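Long-range contact in GDSL-like Lipase/Acylhydrolase family protein (Neisseria meningitidis, PDB 4K7J), which probably removes O-acetyl groups from peptidoglycan as an esterase of the SGNH hydrolase family: residues Ile56-Asp61 with Ile244-Thr249. Numbering follows the deposited sequence.
Sequences ILQIGD and ILSYGT
Ile59 and Ile244 pair in the parallel core of the SGNH-hydrolase alpha/beta sheet, where strands 56-60 and 244-246 run side by side, tightly joined along the strands and parted by water beyond them. The ladder runs from Leu57 O through Ile244 and Ile59 to Ser246 N. Its middle rung is the straightest at the acceptor, Ile59 N facing Ile244 O at 2.8 Å with a C=O...N angle of 176°. On the face packed against helix 68-81, Gln58 lies across Ile244: its CG stands anti to the backbone N (chi1 -179°) and the extended chain brings OE1 to 3.6 Å from Ile244 CG2. OE1 is buried without a polar partner, whereas NE2 of the same amide bonds to Thr64. On the face carrying Ile59 and Leu245, the Tyr247 ring tucks under Gly60, whose CA makes a CH-pi contact 3.7 Å from the ring centroid. The tyrosine hydroxyl is held by Trp224 and by a water in the plane of the ring, which donates a hydrogen bond to Gly60 O.

Past Gly60 the chains diverge. Asp61 N makes a weak, bent bond to Ser246 O (132° at the hydrogen), and the aspartate carboxylate meets the loop 247-249 largely through solvent. An acetate ion lies beside it, in what is probably the active-site pocket: the Gly-Asp-Ser-His sequence starting at Gly60 fits the family's GDS(L) nucleophile motif. Waters link Asp61 OD2 to Gly248 N and Thr249 N, while a third donates to Asp61 OD1 at 2.6 Å and hydrogen-bonds Ser246 OG at 2.7 Å.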
loop_
_atom_site.group_PDB
_atom_site.type_symbol
_atom_site.label_atom_id
_atom_site.label_comp_id
_atom_site.label_asym_id
_atom_site.label_seq_id
_atom_site.Cartn_x
_atom_site.Cartn_y
_atom_site.Cartn_z
ATOM N N ILE A 56 -3.921 -2.823 7.642
ATOM C CA ILE A 56 -2.662 -3.150 6.980
ATOM C C ILE A 56 -2.504 -2.226 5.776
ATOM O O ILE A 56 -3.406 -2.139 4.939
ATOM C CB ILE A 56 -2.669 -4.625 6.490
ATOM C CG1 ILE A 56 -2.701 -5.587 7.675
ATOM C CG2 ILE A 56 -1.449 -4.931 5.613
ATOM C CD1 ILE A 56 -2.895 -7.057 7.254
ATOM N N LEU A 57 -1.370 -1.531 5.693
ATOM C CA LEU A 57 -1.125 -0.570 4.614
ATOM C C LEU A 57 0.143 -0.915 3.821
ATOM O O LEU A 57 1.252 -0.821 4.342
ATOM C CB LEU A 57 -0.991 0.845 5.189
ATOM C CG LEU A 57 -0.593 1.974 4.237
ATOM C CD1 LEU A 57 -1.628 2.096 3.122
ATOM C CD2 LEU A 57 -0.448 3.311 5.009
ATOM N N GLN A 58 -0.016 -1.290 2.557
ATOM C CA GLN A 58 1.146 -1.611 1.744
ATOM C C GLN A 58 1.499 -0.481 0.781
ATOM O O GLN A 58 0.699 -0.094 -0.085
ATOM C CB GLN A 58 0.942 -2.921 0.969
ATOM C CG GLN A 58 2.170 -3.280 0.128
ATOM C CD GLN A 58 2.219 -4.742 -0.251
ATOM O OE1 GLN A 58 1.876 -5.615 0.552
ATOM N NE2 GLN A 58 2.647 -5.023 -1.482
ATOM N N ILE A 59 2.709 0.038 0.936
ATOM C CA ILE A 59 3.186 1.146 0.130
ATOM C C ILE A 59 4.355 0.633 -0.681
ATOM O O ILE A 59 5.294 0.073 -0.117
ATOM C CB ILE A 59 3.640 2.323 1.015
ATOM C CG1 ILE A 59 2.602 2.587 2.113
ATOM C CG2 ILE A 59 3.912 3.594 0.158
ATOM C CD1 ILE A 59 3.070 3.557 3.199
ATOM N N GLY A 60 4.295 0.788 -2.000
ATOM C CA GLY A 60 5.330 0.222 -2.849
ATOM C C GLY A 60 5.327 0.642 -4.311
ATOM O O GLY A 60 4.932 1.753 -4.648
ATOM N N ASP A 61 5.771 -0.260 -5.179
ATOM C CA ASP A 61 5.951 0.046 -6.595
ATOM C C ASP A 61 4.873 -0.639 -7.449
ATOM O O ASP A 61 3.759 -0.838 -6.990
ATOM C CB ASP A 61 7.354 -0.373 -7.043
ATOM C CG ASP A 61 7.675 -1.822 -6.690
ATOM O OD1 ASP A 61 6.727 -2.615 -6.451
ATOM O OD2 ASP A 61 8.881 -2.180 -6.642
ATOM N N ILE A 244 3.465 -2.120 5.409
ATOM C CA ILE A 244 4.302 -2.952 4.560
ATOM C C ILE A 244 4.971 -2.080 3.519
ATOM O O ILE A 244 4.298 -1.379 2.741
ATOM C CB ILE A 244 3.488 -4.051 3.841
ATOM C CG1 ILE A 244 2.721 -4.893 4.860
ATOM C CG2 ILE A 244 4.405 -4.917 2.973
ATOM C CD1 ILE A 244 1.931 -6.069 4.258
ATOM N N LEU A 245 6.296 -2.109 3.508
ATOM C CA LEU A 245 7.067 -1.396 2.493
ATOM C C LEU A 245 7.553 -2.403 1.462
ATOM O O LEU A 245 8.286 -3.347 1.786
ATOM C CB LEU A 245 8.263 -0.686 3.132
ATOM C CG LEU A 245 7.943 0.341 4.212
ATOM C CD1 LEU A 245 9.223 0.766 4.925
ATOM C CD2 LEU A 245 7.214 1.560 3.637
ATOM N N SER A 246 7.129 -2.224 0.219
ATOM C CA SER A 246 7.504 -3.164 -0.835
ATOM C C SER A 246 8.161 -2.433 -2.007
ATOM O O SER A 246 7.495 -2.040 -2.957
ATOM C CB SER A 246 6.275 -3.975 -1.294
ATOM O OG SER A 246 6.603 -4.875 -2.346
ATOM N N TYR A 247 9.476 -2.236 -1.917
ATOM C CA TYR A 247 10.237 -1.590 -2.969
ATOM C C TYR A 247 11.461 -2.448 -3.252
ATOM O O TYR A 247 11.582 -3.541 -2.723
ATOM C CB TYR A 247 10.677 -0.187 -2.544
ATOM C CG TYR A 247 9.554 0.828 -2.321
ATOM C CD1 TYR A 247 9.069 1.601 -3.369
ATOM C CD2 TYR A 247 9.029 1.042 -1.054
ATOM C CE1 TYR A 247 8.073 2.541 -3.168
ATOM C CE2 TYR A 247 8.032 1.984 -0.833
ATOM C CZ TYR A 247 7.559 2.733 -1.894
ATOM O OH TYR A 247 6.569 3.668 -1.682
ATOM N N GLY A 248 12.370 -1.963 -4.085
ATOM C CA GLY A 248 13.619 -2.679 -4.287
ATOM C C GLY A 248 13.888 -2.992 -5.737
ATOM O O GLY A 248 15.023 -2.905 -6.193
ATOM N N THR A 249 12.835 -3.343 -6.465
ATOM C CA THR A 249 12.976 -3.699 -7.875
ATOM C C THR A 249 13.522 -2.551 -8.714
ATOM O O THR A 249 14.439 -2.733 -9.505
ATOM C CB THR A 249 11.639 -4.183 -8.448
ATOM O OG1 THR A 249 11.239 -5.376 -7.759
ATOM C CG2 THR A 249 11.756 -4.480 -9.930
HETATM O O HOH W 1 5.302 4.548 -3.752
HETATM O O HOH W 2 11.019 -0.459 -6.342
HETATM O O HOH W 3 5.410 -3.681 -4.499
HETATM O O HOH W 4 10.099 -4.341 -5.368
#